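Local coordinates for protein oxidoreductase, putative (Neosartorya fumigata, PDB 6SKX) that probably catalyses the NADPH-dependent reductive amination of carbonyl compounds to amines, as a fungal reductive aminase of the 3-hydroxyisobutyrate dehydrogenase-like family, at residues V4-L9 with A15-F20; L60-L65 with G145-L150; N240-S245 with E253-M258. All coordinates share one frame; numbering follows the deposited sequence.

Contact 1 of 3, residues V4-L9 with A15-F20; sequences VSIFGL and ALASRF
Val4 lays a methyl over one face of the Phe20 ring. Its CG1 sits 4.3 Å from the centroid of that ring and 25° off the normal, a CH-pi contact. The closest ring atom is Phe20 CG, 3.9 Å from Val4 CG1. CG1 stands between the backbone N and the carbonyl carbon of Val4, and it is this branch that lies over the ring. The two side chains cross at about a right angle. Ile6 reaches the same ring with the end of its longer branch. Ile6 CG1 lies anti to the carbonyl carbon (chi1 -52°), and Ile6 CD1 comes obliquely to Phe20 CD2 at 4.1 Å. This is the opening strand-turn-helix of the Rossmann-type NADP-binding domain. Strand 3-7 runs into the glycine-rich turn, and helix 11-22 returns nearly antiparallel to it; the axes of the pieces 4-7 and 15-20 pass 9.4 Å apart at 162°. The small Ala17 faces the strand where the two backbones come nearest, with Ile6 CA and Ala17 CA 6.9 Å apart. Its methyl is met from two directions. Ile6 CG1 lies 4.4 Å from Ala17 CB. Leu9, just past the strand, brings CD2 to 4.2 Å from Ala17 CB. Leu9 belongs to the observed NADP(+) site, and its side chain also touches Asn31 of that site. Beyond the segments, Tyr25 meets the Phe20 ring edge-to-face, and Val27 of strand 26-30 touches both Val4 and Phe20.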
ATOM      1  N   VAL A   4      23.365  -2.110  30.284  1.00 43.61           N
ATOM      2  CA  VAL A   4      22.217  -1.362  29.714  1.00 39.28           C
ATOM      3  C   VAL A   4      21.069  -1.426  30.722  1.00 39.66           C
ATOM      4  O   VAL A   4      21.037  -2.348  31.499  1.00 44.69           O
ATOM      5  CB  VAL A   4      21.828  -1.935  28.344  1.00 46.17           C
ATOM      6  CG1 VAL A   4      20.986  -3.186  28.449  1.00 47.14           C
ATOM      7  CG2 VAL A   4      21.135  -0.911  27.485  1.00 58.42           C
ATOM      8  N   SER A   5      20.196  -0.434  30.733  1.00 39.06           N
ATOM      9  CA  SER A   5      19.006  -0.429  31.622  1.00 42.55           C
ATOM     10  C   SER A   5      17.772  -0.131  30.770  1.00 38.04           C
ATOM     11  O   SER A   5      17.819   0.874  30.048  1.00 45.23           O
ATOM     12  CB  SER A   5      19.180   0.612  32.705  1.00 42.32           C
ATOM     13  OG  SER A   5      18.161   0.500  33.641  1.00 39.44           O
ATOM     14  N   ILE A   6      16.749  -0.988  30.789  1.00 45.01           N
ATOM     15  CA  ILE A   6      15.556  -0.892  29.886  1.00 44.81           C
ATOM     16  C   ILE A   6      14.353  -0.481  30.739  1.00 49.50           C
ATOM     17  O   ILE A   6      14.126  -1.108  31.795  1.00 44.69           O
ATOM     18  CB  ILE A   6      15.248  -2.242  29.213  1.00 52.77           C
ATOM     19  CG1 ILE A   6      16.457  -2.869  28.509  1.00 56.59           C
ATOM     20  CG2 ILE A   6      14.032  -2.140  28.308  1.00 52.12           C
ATOM     21  CD1 ILE A   6      16.926  -2.110  27.335  1.00 61.28           C
ATOM     22  N   PHE A   7      13.551   0.453  30.253  1.00 47.15           N
ATOM     23  CA  PHE A   7      12.243   0.804  30.864  1.00 45.90           C
ATOM     24  C   PHE A   7      11.124   0.328  29.938  1.00 46.53           C
ATOM     25  O   PHE A   7      10.961   0.918  28.801  1.00 47.15           O
ATOM     26  CB  PHE A   7      12.181   2.313  31.122  1.00 47.13           C
ATOM     27  CG  PHE A   7      12.828   2.751  32.419  1.00 47.87           C
ATOM     28  CD1 PHE A   7      14.184   3.011  32.487  1.00 48.84           C
ATOM     29  CD2 PHE A   7      12.077   2.920  33.574  1.00 56.81           C
ATOM     30  CE1 PHE A   7      14.777   3.406  33.681  1.00 55.41           C
ATOM     31  CE2 PHE A   7      12.674   3.299  34.770  1.00 56.12           C
ATOM     32  CZ  PHE A   7      14.030   3.516  34.825  1.00 53.90           C
ATOM     33  N   GLY A   8      10.395  -0.705  30.372  1.00 43.96           N
ATOM     34  CA  GLY A   8       9.218  -1.228  29.636  1.00 53.79           C
ATOM     35  C   GLY A   8       9.403  -2.653  29.135  1.00 49.62           C
ATOM     36  O   GLY A   8      10.321  -2.892  28.317  1.00 53.26           O
ATOM     37  N   LEU A   9       8.541  -3.565  29.600  1.00 53.47           N
ATOM     38  CA  LEU A   9       8.528  -4.996  29.193  1.00 50.97           C
ATOM     39  C   LEU A   9       7.168  -5.383  28.580  1.00 53.66           C
ATOM     40  O   LEU A   9       6.800  -6.524  28.744  1.00 45.33           O
ATOM     41  CB  LEU A   9       8.884  -5.851  30.413  1.00 53.44           C
ATOM     42  CG  LEU A   9      10.350  -5.750  30.867  1.00 51.41           C
ATOM     43  CD1 LEU A   9      10.665  -6.778  31.932  1.00 47.45           C
ATOM     44  CD2 LEU A   9      11.311  -5.924  29.704  1.00 51.00           C
ATOM     45  N   ALA A  15      11.415  -7.945  23.748  1.00 49.39           N
ATOM     46  CA  ALA A  15      12.317  -8.276  22.619  1.00 43.67           C
ATOM     47  C   ALA A  15      13.657  -7.521  22.732  1.00 45.73           C
ATOM     48  O   ALA A  15      14.685  -8.143  22.442  1.00 47.57           O
ATOM     49  CB  ALA A  15      11.629  -8.007  21.299  1.00 49.76           C
ATOM     50  N   LEU A  16      13.692  -6.232  23.125  1.00 51.30           N
ATOM     51  CA  LEU A  16      14.984  -5.491  23.265  1.00 44.32           C
ATOM     52  C   LEU A  16      15.816  -6.120  24.392  1.00 45.91           C
ATOM     53  O   LEU A  16      17.005  -6.369  24.192  1.00 41.66           O
ATOM     54  CB  LEU A  16      14.768  -4.007  23.550  1.00 49.29           C
ATOM     55  CG  LEU A  16      13.832  -3.242  22.617  1.00 52.24           C
ATOM     56  CD1 LEU A  16      13.912  -1.758  22.918  1.00 56.68           C
ATOM     57  CD2 LEU A  16      14.168  -3.494  21.163  1.00 53.12           C
ATOM     58  N   ALA A  17      15.203  -6.425  25.528  1.00 40.95           N
ATOM     59  CA  ALA A  17      15.924  -6.972  26.693  1.00 45.05           C
ATOM     60  C   ALA A  17      16.457  -8.385  26.392  1.00 47.42           C
ATOM     61  O   ALA A  17      17.654  -8.613  26.661  1.00 45.94           O
ATOM     62  CB  ALA A  17      15.010  -6.929  27.895  1.00 44.59           C
ATOM     63  N   SER A  18      15.629  -9.281  25.832  1.00 43.33           N
ATOM     64  CA  SER A  18      16.030 -10.651  25.380  1.00 47.73           C
ATOM     65  C   SER A  18      17.290 -10.569  24.546  1.00 45.00           C
ATOM     66  O   SER A  18      18.264 -11.306  24.840  1.00 45.77           O
ATOM     67  CB  SER A  18      15.012 -11.389  24.562  1.00 46.35           C
ATOM     68  OG  SER A  18      14.042 -11.924  25.415  1.00 66.37           O
ATOM     69  N   ARG A  19      17.231  -9.725  23.536  1.00 44.13           N
ATOM     70  CA  ARG A  19      18.349  -9.540  22.580  1.00 49.13           C
ATOM     71  C   ARG A  19      19.613  -9.046  23.305  1.00 47.58           C
ATOM     72  O   ARG A  19      20.692  -9.645  23.093  1.00 45.41           O
ATOM     73  CB  ARG A  19      17.870  -8.595  21.477  1.00 51.77           C
ATOM     74  CG  ARG A  19      18.846  -8.475  20.335  1.00 56.75           C
ATOM     75  CD  ARG A  19      19.183  -9.809  19.702  1.00 63.07           C
ATOM     76  NE  ARG A  19      20.291  -9.488  18.822  1.00 65.95           N
ATOM     77  CZ  ARG A  19      21.162 -10.347  18.322  1.00 69.21           C
ATOM     78  NH1 ARG A  19      21.070 -11.640  18.586  1.00 70.64           N
ATOM     79  NH2 ARG A  19      22.132  -9.886  17.554  1.00 59.09           N
ATOM     80  N   PHE A  20      19.531  -8.035  24.185  1.00 46.90           N
ATOM     81  CA  PHE A  20      20.736  -7.605  24.956  1.00 45.05           C
ATOM     82  C   PHE A  20      21.279  -8.773  25.792  1.00 46.08           C
ATOM     83  O   PHE A  20      22.514  -8.950  25.857  1.00 50.43           O
ATOM     84  CB  PHE A  20      20.471  -6.355  25.804  1.00 44.70           C
ATOM     85  CG  PHE A  20      20.556  -5.071  25.022  1.00 45.36           C
ATOM     86  CD1 PHE A  20      21.726  -4.719  24.370  1.00 49.88           C
ATOM     87  CD2 PHE A  20      19.456  -4.242  24.881  1.00 47.57           C
ATOM     88  CE1 PHE A  20      21.795  -3.559  23.614  1.00 46.79           C
ATOM     89  CE2 PHE A  20      19.526  -3.087  24.119  1.00 46.69           C
ATOM     90  CZ  PHE A  20      20.707  -2.736  23.506  1.00 45.18           C
TER

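Contact 2 of 3, residues L60-L65 with G145-L150; sequences LIIICL and GDLSVL
Leu60 and Asp146 meet at the partly exposed end of this contact. Leu60 loses the most surface here. Its CG is anti to the backbone N (chi1 -177°), which leaves CD2 against Asp146. One methyl does the touching: Leu60 CD2 lies 3.4 Å from Asp146 OD2. The same methyl is 4.1 Å from Asp146 CB, so it packs against the stem of the aspartate as well as its carboxylate. The two side chains slide past each other in opposite directions. No hydrogen bond joins them. The polar partner of the carboxylate is Tyr25, whose OH is hydrogen-bonded to Asp146 OD1. That bond probably helps to hold the carboxylate, with the other oxygen beside the leucine.

Leu147 and Ile62 make the buried half, which is wholly apolar. Leu147 starts out across the line to the strand, but the end of its side chain comes nearer. Its CD2 meets Ile62 CD1 at 3.7 Å. Ile62 CG1 is anti to the carbonyl carbon (chi1 -43°), and CD1 at its end makes the touch. These two side chains also run past each other in opposite directions.

The contact joins a central strand of the Rossmann-type sheet to the end region of a helix far along the chain. Strand 60-63 lies between strands 3-7 and 86-89. Val4 and Ile88 touch both Leu60 and Ile62 from these neighbours. Further along the 145-150 segment, Val149 and Leu150 touch Phe20 of helix 11-22.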
ATOM      1  N   LEU A  60      23.623   3.907  30.260  1.00 51.02           N
ATOM      2  CA  LEU A  60      22.837   3.773  29.005  1.00 45.94           C
ATOM      3  C   LEU A  60      21.433   3.275  29.354  1.00 43.63           C
ATOM      4  O   LEU A  60      21.285   2.133  29.748  1.00 46.63           O
ATOM      5  CB  LEU A  60      23.561   2.833  28.044  1.00 48.16           C
ATOM      6  CG  LEU A  60      22.912   2.650  26.677  1.00 48.37           C
ATOM      7  CD1 LEU A  60      22.706   3.978  25.984  1.00 49.05           C
ATOM      8  CD2 LEU A  60      23.746   1.727  25.815  1.00 46.31           C
ATOM      9  N   ILE A  61      20.452   4.144  29.174  1.00 41.00           N
ATOM     10  CA  ILE A  61      19.036   3.939  29.518  1.00 45.70           C
ATOM     11  C   ILE A  61      18.227   3.905  28.221  1.00 47.26           C
ATOM     12  O   ILE A  61      18.319   4.864  27.484  1.00 48.79           O
ATOM     13  CB  ILE A  61      18.642   5.070  30.480  1.00 53.14           C
ATOM     14  CG1 ILE A  61      19.386   4.911  31.815  1.00 48.69           C
ATOM     15  CG2 ILE A  61      17.139   5.125  30.687  1.00 49.15           C
ATOM     16  CD1 ILE A  61      19.627   6.225  32.426  1.00 62.87           C
ATOM     17  N   ILE A  62      17.546   2.780  27.936  1.00 46.79           N
ATOM     18  CA  ILE A  62      16.708   2.566  26.718  1.00 48.69           C
ATOM     19  C   ILE A  62      15.250   2.541  27.176  1.00 46.16           C
ATOM     20  O   ILE A  62      14.882   1.722  28.029  1.00 46.46           O
ATOM     21  CB  ILE A  62      17.035   1.261  25.970  1.00 58.81           C
ATOM     22  CG1 ILE A  62      18.538   0.979  25.832  1.00 59.59           C
ATOM     23  CG2 ILE A  62      16.336   1.252  24.623  1.00 55.58           C
ATOM     24  CD1 ILE A  62      19.202   1.721  24.748  1.00 66.77           C
ATOM     25  N   ILE A  63      14.459   3.469  26.682  1.00 45.44           N
ATOM     26  CA  ILE A  63      13.050   3.600  27.122  1.00 49.08           C
ATOM     27  C   ILE A  63      12.163   3.105  25.991  1.00 47.53           C
ATOM     28  O   ILE A  63      12.308   3.609  24.857  1.00 49.39           O
ATOM     29  CB  ILE A  63      12.749   5.064  27.494  1.00 52.45           C
ATOM     30  CG1 ILE A  63      13.812   5.630  28.444  1.00 53.85           C
ATOM     31  CG2 ILE A  63      11.344   5.182  28.059  1.00 48.15           C
ATOM     32  CD1 ILE A  63      13.607   7.085  28.783  1.00 57.86           C
ATOM     33  N   CYS A  64      11.226   2.220  26.319  1.00 52.98           N
ATOM     34  CA  CYS A  64      10.211   1.684  25.376  1.00 54.52           C
ATOM     35  C   CYS A  64       8.882   1.534  26.129  1.00 59.05           C
ATOM     36  O   CYS A  64       8.610   0.417  26.605  1.00 51.06           O
ATOM     37  CB  CYS A  64      10.691   0.355  24.799  1.00 55.10           C
ATOM     38  SG  CYS A  64       9.680  -0.231  23.421  1.00 58.73           S
ATOM     39  N   LEU A  65       8.123   2.630  26.278  1.00 59.16           N
ATOM     40  CA  LEU A  65       6.838   2.651  27.043  1.00 62.97           C
ATOM     41  C   LEU A  65       5.678   2.973  26.077  1.00 57.15           C
ATOM     42  O   LEU A  65       5.945   3.137  24.855  1.00 51.18           O
ATOM     43  CB  LEU A  65       6.962   3.657  28.194  1.00 64.88           C
ATOM     44  CG  LEU A  65       7.968   3.312  29.294  1.00 61.42           C
ATOM     45  CD1 LEU A  65       8.169   4.482  30.246  1.00 62.67           C
ATOM     46  CD2 LEU A  65       7.527   2.093  30.078  1.00 59.61           C
ATOM     47  N   GLY A 145      27.435   0.994  18.864  1.00 48.63           N
ATOM     48  CA  GLY A 145      27.995  -0.362  18.998  1.00 55.30           C
ATOM     49  C   GLY A 145      27.056  -1.273  19.762  1.00 49.67           C
ATOM     50  O   GLY A 145      26.918  -2.477  19.370  1.00 62.05           O
ATOM     51  N   ASP A 146      26.379  -0.708  20.763  1.00 47.79           N
ATOM     52  CA  ASP A 146      25.354  -1.423  21.577  1.00 46.17           C
ATOM     53  C   ASP A 146      24.029  -1.473  20.784  1.00 47.88           C
ATOM     54  O   ASP A 146      23.428  -2.550  20.664  1.00 46.84           O
ATOM     55  CB  ASP A 146      25.182  -0.758  22.948  1.00 46.30           C
ATOM     56  CG  ASP A 146      26.449  -0.612  23.775  1.00 50.46           C
ATOM     57  OD1 ASP A 146      27.307  -1.531  23.739  1.00 46.70           O
ATOM     58  OD2 ASP A 146      26.571   0.424  24.462  1.00 52.75           O
ATOM     59  N   LEU A 147      23.556  -0.339  20.272  1.00 43.04           N
ATOM     60  CA  LEU A 147      22.242  -0.275  19.583  1.00 48.34           C
ATOM     61  C   LEU A 147      22.236  -1.164  18.317  1.00 46.31           C
ATOM     62  O   LEU A 147      21.185  -1.689  17.994  1.00 45.26           O
ATOM     63  CB  LEU A 147      21.937   1.183  19.247  1.00 44.79           C
ATOM     64  CG  LEU A 147      21.699   2.071  20.468  1.00 44.72           C
ATOM     65  CD1 LEU A 147      21.638   3.532  20.061  1.00 46.35           C
ATOM     66  CD2 LEU A 147      20.457   1.656  21.229  1.00 46.81           C
ATOM     67  N   SER A 148      23.371  -1.377  17.660  1.00 43.67           N
ATOM     68  CA  SER A 148      23.438  -2.171  16.408  1.00 48.25           C
ATOM     69  C   SER A 148      23.171  -3.674  16.677  1.00 55.29           C
ATOM     70  O   SER A 148      22.974  -4.396  15.697  1.00 48.36           O
ATOM     71  CB  SER A 148      24.745  -1.911  15.690  1.00 46.00           C
ATOM     72  OG  SER A 148      25.846  -2.423  16.435  1.00 62.40           O
ATOM     73  N   VAL A 149      23.082  -4.175  17.926  1.00 51.35           N
ATOM     74  CA  VAL A 149      22.719  -5.617  18.118  1.00 47.92           C
ATOM     75  C   VAL A 149      21.216  -5.784  17.880  1.00 50.29           C
ATOM     76  O   VAL A 149      20.786  -6.911  17.631  1.00 49.91           O
ATOM     77  CB  VAL A 149      23.139  -6.228  19.473  1.00 56.34           C
ATOM     78  CG1 VAL A 149      24.621  -5.980  19.784  1.00 54.77           C
ATOM     79  CG2 VAL A 149      22.233  -5.808  20.625  1.00 52.71           C
ATOM     80  N   LEU A 150      20.438  -4.702  17.922  1.00 51.56           N
ATOM     81  CA  LEU A 150      18.963  -4.771  17.772  1.00 49.87           C
ATOM     82  C   LEU A 150      18.548  -4.770  16.292  1.00 50.88           C
ATOM     83  O   LEU A 150      17.482  -5.330  15.988  1.00 50.93           O
ATOM     84  CB  LEU A 150      18.326  -3.556  18.454  1.00 49.69           C
ATOM     85  CG  LEU A 150      18.637  -3.344  19.937  1.00 53.69           C
ATOM     86  CD1 LEU A 150      17.960  -2.064  20.417  1.00 60.10           C
ATOM     87  CD2 LEU A 150      18.190  -4.529  20.784  1.00 50.13           C
TER

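Contact 3 of 3, residues N240-S245 with E253-M258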
ATOM      1  N   ASN A 240     -16.024   3.500 -10.869  1.00 62.12           N
ATOM      2  CA  ASN A 240     -16.321   2.062 -11.085  1.00 61.31           C
ATOM      3  C   ASN A 240     -16.137   1.309  -9.756  1.00 61.30           C
ATOM      4  O   ASN A 240     -16.966   0.429  -9.470  1.00 59.34           O
ATOM      5  CB  ASN A 240     -15.490   1.525 -12.253  1.00 63.40           C
ATOM      6  CG  ASN A 240     -15.972   2.016 -13.604  1.00 73.98           C
ATOM      7  OD1 ASN A 240     -17.096   2.505 -13.718  1.00 66.82           O
ATOM      8  ND2 ASN A 240     -15.130   1.892 -14.629  1.00 65.88           N
ATOM      9  N   ILE A 241     -15.085   1.626  -8.983  1.00 58.95           N
ATOM     10  CA  ILE A 241     -14.715   0.880  -7.741  1.00 62.50           C
ATOM     11  C   ILE A 241     -15.817   1.171  -6.719  1.00 57.04           C
ATOM     12  O   ILE A 241     -16.347   0.230  -6.105  1.00 56.98           O
ATOM     13  CB  ILE A 241     -13.321   1.297  -7.218  1.00 61.94           C
ATOM     14  CG1 ILE A 241     -12.176   0.834  -8.117  1.00 59.71           C
ATOM     15  CG2 ILE A 241     -13.116   0.826  -5.793  1.00 59.52           C
ATOM     16  CD1 ILE A 241     -10.896   1.623  -7.902  1.00 59.41           C
ATOM     17  N   ILE A 242     -16.174   2.442  -6.612  1.00 59.36           N
ATOM     18  CA  ILE A 242     -17.280   2.936  -5.749  1.00 66.51           C
ATOM     19  C   ILE A 242     -18.588   2.219  -6.135  1.00 68.37           C
ATOM     20  O   ILE A 242     -19.178   1.567  -5.251  1.00 67.76           O
ATOM     21  CB  ILE A 242     -17.327   4.470  -5.872  1.00 66.85           C
ATOM     22  CG1 ILE A 242     -16.049   5.086  -5.296  1.00 69.99           C
ATOM     23  CG2 ILE A 242     -18.566   5.043  -5.212  1.00 65.71           C
ATOM     24  CD1 ILE A 242     -16.032   6.598  -5.287  1.00 76.43           C
ATOM     25  N   ASP A 243     -18.992   2.261  -7.417  1.00 67.60           N
ATOM     26  CA  ASP A 243     -20.263   1.651  -7.916  1.00 69.11           C
ATOM     27  C   ASP A 243     -20.240   0.139  -7.640  1.00 68.35           C
ATOM     28  O   ASP A 243     -21.235  -0.404  -7.119  1.00 64.77           O
ATOM     29  CB  ASP A 243     -20.510   1.967  -9.398  1.00 70.09           C
ATOM     30  CG  ASP A 243     -20.703   3.453  -9.717  1.00 75.54           C
ATOM     31  OD1 ASP A 243     -20.978   4.233  -8.795  1.00 74.32           O
ATOM     32  OD2 ASP A 243     -20.545   3.830 -10.896  1.00 71.70           O
ATOM     33  N   ALA A 244     -19.118  -0.524  -7.920  1.00 64.34           N
ATOM     34  CA  ALA A 244     -18.954  -1.972  -7.680  1.00 61.74           C
ATOM     35  C   ALA A 244     -19.018  -2.241  -6.174  1.00 66.14           C
ATOM     36  O   ALA A 244     -19.606  -3.272  -5.792  1.00 67.03           O
ATOM     37  CB  ALA A 244     -17.656  -2.450  -8.289  1.00 63.91           C
ATOM     38  N   SER A 245     -18.401  -1.367  -5.363  1.00 62.93           N
ATOM     39  CA  SER A 245     -18.380  -1.459  -3.878  1.00 68.05           C
ATOM     40  C   SER A 245     -19.829  -1.473  -3.354  1.00 72.07           C
ATOM     41  O   SER A 245     -20.210  -2.459  -2.663  1.00 63.99           O
ATOM     42  CB  SER A 245     -17.539  -0.351  -3.259  1.00 72.13           C
ATOM     43  OG  SER A 245     -16.152  -0.544  -3.539  1.00 71.21           O
ATOM     44  N   GLU A 253     -15.468   4.030   1.699  1.00 72.29           N
ATOM     45  CA  GLU A 253     -14.947   5.226   2.442  1.00 73.57           C
ATOM     46  C   GLU A 253     -13.432   5.384   2.198  1.00 72.97           C
ATOM     47  O   GLU A 253     -12.975   6.511   1.951  1.00 72.45           O
ATOM     48  CB  GLU A 253     -15.251   5.112   3.940  1.00 76.36           C
ATOM     49  CG  GLU A 253     -16.713   5.332   4.305  1.00 81.26           C
ATOM     50  CD  GLU A 253     -17.316   6.673   3.898  1.00 85.95           C
ATOM     51  OE1 GLU A 253     -16.581   7.670   3.874  1.00 71.99           O
ATOM     52  OE2 GLU A 253     -18.529   6.714   3.593  1.00 91.34           O
ATOM     53  N   PHE A 254     -12.695   4.271   2.219  1.00 71.06           N
ATOM     54  CA  PHE A 254     -11.224   4.175   2.040  1.00 59.48           C
ATOM     55  C   PHE A 254     -10.706   4.896   0.797  1.00 58.73           C
ATOM     56  O   PHE A 254      -9.553   5.350   0.903  1.00 56.21           O
ATOM     57  CB  PHE A 254     -10.797   2.715   1.921  1.00 61.17           C
ATOM     58  CG  PHE A 254     -10.626   1.994   3.224  1.00 65.90           C
ATOM     59  CD1 PHE A 254      -9.821   2.522   4.226  1.00 66.91           C
ATOM     60  CD2 PHE A 254     -11.224   0.762   3.426  1.00 67.67           C
ATOM     61  CE1 PHE A 254      -9.629   1.830   5.410  1.00 58.92           C
ATOM     62  CE2 PHE A 254     -11.029   0.073   4.608  1.00 61.56           C
ATOM     63  CZ  PHE A 254     -10.229   0.611   5.598  1.00 62.06           C
ATOM     64  N   ILE A 255     -11.471   4.980  -0.305  1.00 55.09           N
ATOM     65  CA  ILE A 255     -10.989   5.562  -1.605  1.00 59.73           C
ATOM     66  C   ILE A 255     -11.556   6.977  -1.818  1.00 59.67           C
ATOM     67  O   ILE A 255     -11.067   7.656  -2.760  1.00 55.87           O
ATOM     68  CB  ILE A 255     -11.307   4.636  -2.813  1.00 61.79           C
ATOM     69  CG1 ILE A 255     -10.351   4.863  -3.985  1.00 64.02           C
ATOM     70  CG2 ILE A 255     -12.757   4.776  -3.277  1.00 59.99           C
ATOM     71  CD1 ILE A 255     -10.351   3.730  -5.011  1.00 67.80           C
ATOM     72  N   ARG A 256     -12.480   7.440  -0.964  1.00 61.82           N
ATOM     73  CA  ARG A 256     -13.130   8.780  -1.078  1.00 66.89           C
ATOM     74  C   ARG A 256     -12.112   9.911  -0.950  1.00 69.14           C
ATOM     75  O   ARG A 256     -12.127  10.832  -1.776  1.00 71.54           O
ATOM     76  CB  ARG A 256     -14.314   8.910  -0.111  1.00 77.18           C
ATOM     77  CG  ARG A 256     -15.526   8.085  -0.537  1.00 79.78           C
ATOM     78  CD  ARG A 256     -16.867   8.791  -0.404  1.00 86.98           C
ATOM     79  NE  ARG A 256     -17.899   8.208  -1.266  1.00 88.35           N
ATOM     80  CZ  ARG A 256     -18.612   7.111  -0.992  1.00 90.79           C
ATOM     81  NH1 ARG A 256     -18.419   6.436   0.133  1.00 89.77           N
ATOM     82  NH2 ARG A 256     -19.517   6.684  -1.859  1.00 81.67           N
ATOM     83  N   PRO A 257     -11.162   9.877   0.020  1.00 64.30           N
ATOM     84  CA  PRO A 257     -10.148  10.928   0.120  1.00 65.10           C
ATOM     85  C   PRO A 257      -9.340  11.083  -1.178  1.00 64.57           C
ATOM     86  O   PRO A 257      -9.110  12.200  -1.570  1.00 71.30           O
ATOM     87  CB  PRO A 257      -9.280  10.493   1.309  1.00 61.51           C
ATOM     88  CG  PRO A 257     -10.221   9.629   2.111  1.00 64.00           C
ATOM     89  CD  PRO A 257     -11.001   8.861   1.063  1.00 59.42           C
ATOM     90  N   MET A 258      -8.933   9.985  -1.823  1.00 68.74           N
ATOM     91  CA  MET A 258      -8.155  10.061  -3.093  1.00 68.03           C
ATOM     92  C   MET A 258      -9.043  10.649  -4.201  1.00 70.35           C
ATOM     93  O   MET A 258      -8.507  11.425  -5.014  1.00 68.92           O
ATOM     94  CB  MET A 258      -7.648   8.688  -3.517  1.00 58.53           C
ATOM     95  CG  MET A 258      -7.014   8.668  -4.887  1.00 60.02           C
ATOM     96  SD  MET A 258      -5.340   9.317  -4.935  1.00 64.18           S
ATOM     97  CE  MET A 258      -4.438   7.982  -4.146  1.00 72.04           C
TER
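Ile255 packs against Ile241 and Ile242 where two consecutive helices of the all-helical C-terminal domain meet. Helix 231-248 supplies the first segment. A 3-10 turn at 253-255 leads into helix 256-267 and supplies the second.

Ile255 serves its two partners with different branches. Its CD1 meets Ile241 CD1 at 3.6 Å, and the two side chains cross at about a right angle. Its CG2 meets Ile242 CG1 at 3.9 Å. The longer branch of Ile255 is extended, with CG1 anti to the backbone N (chi1 -155°) and CD1 carried out to Ile241. On the exposed side, Arg256 bends at chi2 (-137°) and brings its guanidinium over to Ile242. Arg256 NH2 lies 3.9 Å from Ile242 CG2, oblique to the guanidinium plane.

Around these groups lies a second shell. A salt bridge of 3.5 Å between Arg256 NH1 and Glu253 OE2 probably helps to place the guanidinium from within its own segment. The backbone bond from Arg256 N to Glu253 O closes the 3-10 turn beside it. His183 of helix 162-188 touches Ile241, and its NE2 is hydrogen-bonded to Ser245 OG. The second subunit lies close by: Asn240 ND2 is hydrogen-bonded to Asn92 OD1 of that subunit, a residue of its NADP(+) site, and Phe254 meets Phe261 of that subunit.

The carbonyl of Ile241 takes two bonds. Ser245 N and Ser245 OG reach Ile241 O from opposite faces of its plane, and the Ser245 OG to Ile241 O bond is 2.7 Å long.

Contacts 1 and 2 lie side by side in the nucleotide-binding domain, with centres 7 Å apart. Strands 3-7 and 60-63 are neighbours in its sheet. Probable backbone hydrogen bonds join them, Ser5 O to Ile62 N and Phe7 O to Cys64 N among these. Phe20 of contact 1 also touches Asp146 of contact 2. Contact 1 is fully buried and apolar. Contact 2 runs from a buried aliphatic pair out to a carboxylate near the surface. Contact 3 lies in the C-terminal domain, on the other side of the chain's centre and about 44 Å from contact 1 between centres. It joins helical segments, has an arginine-glutamate salt bridge at its exposed side, and borders the second subunit.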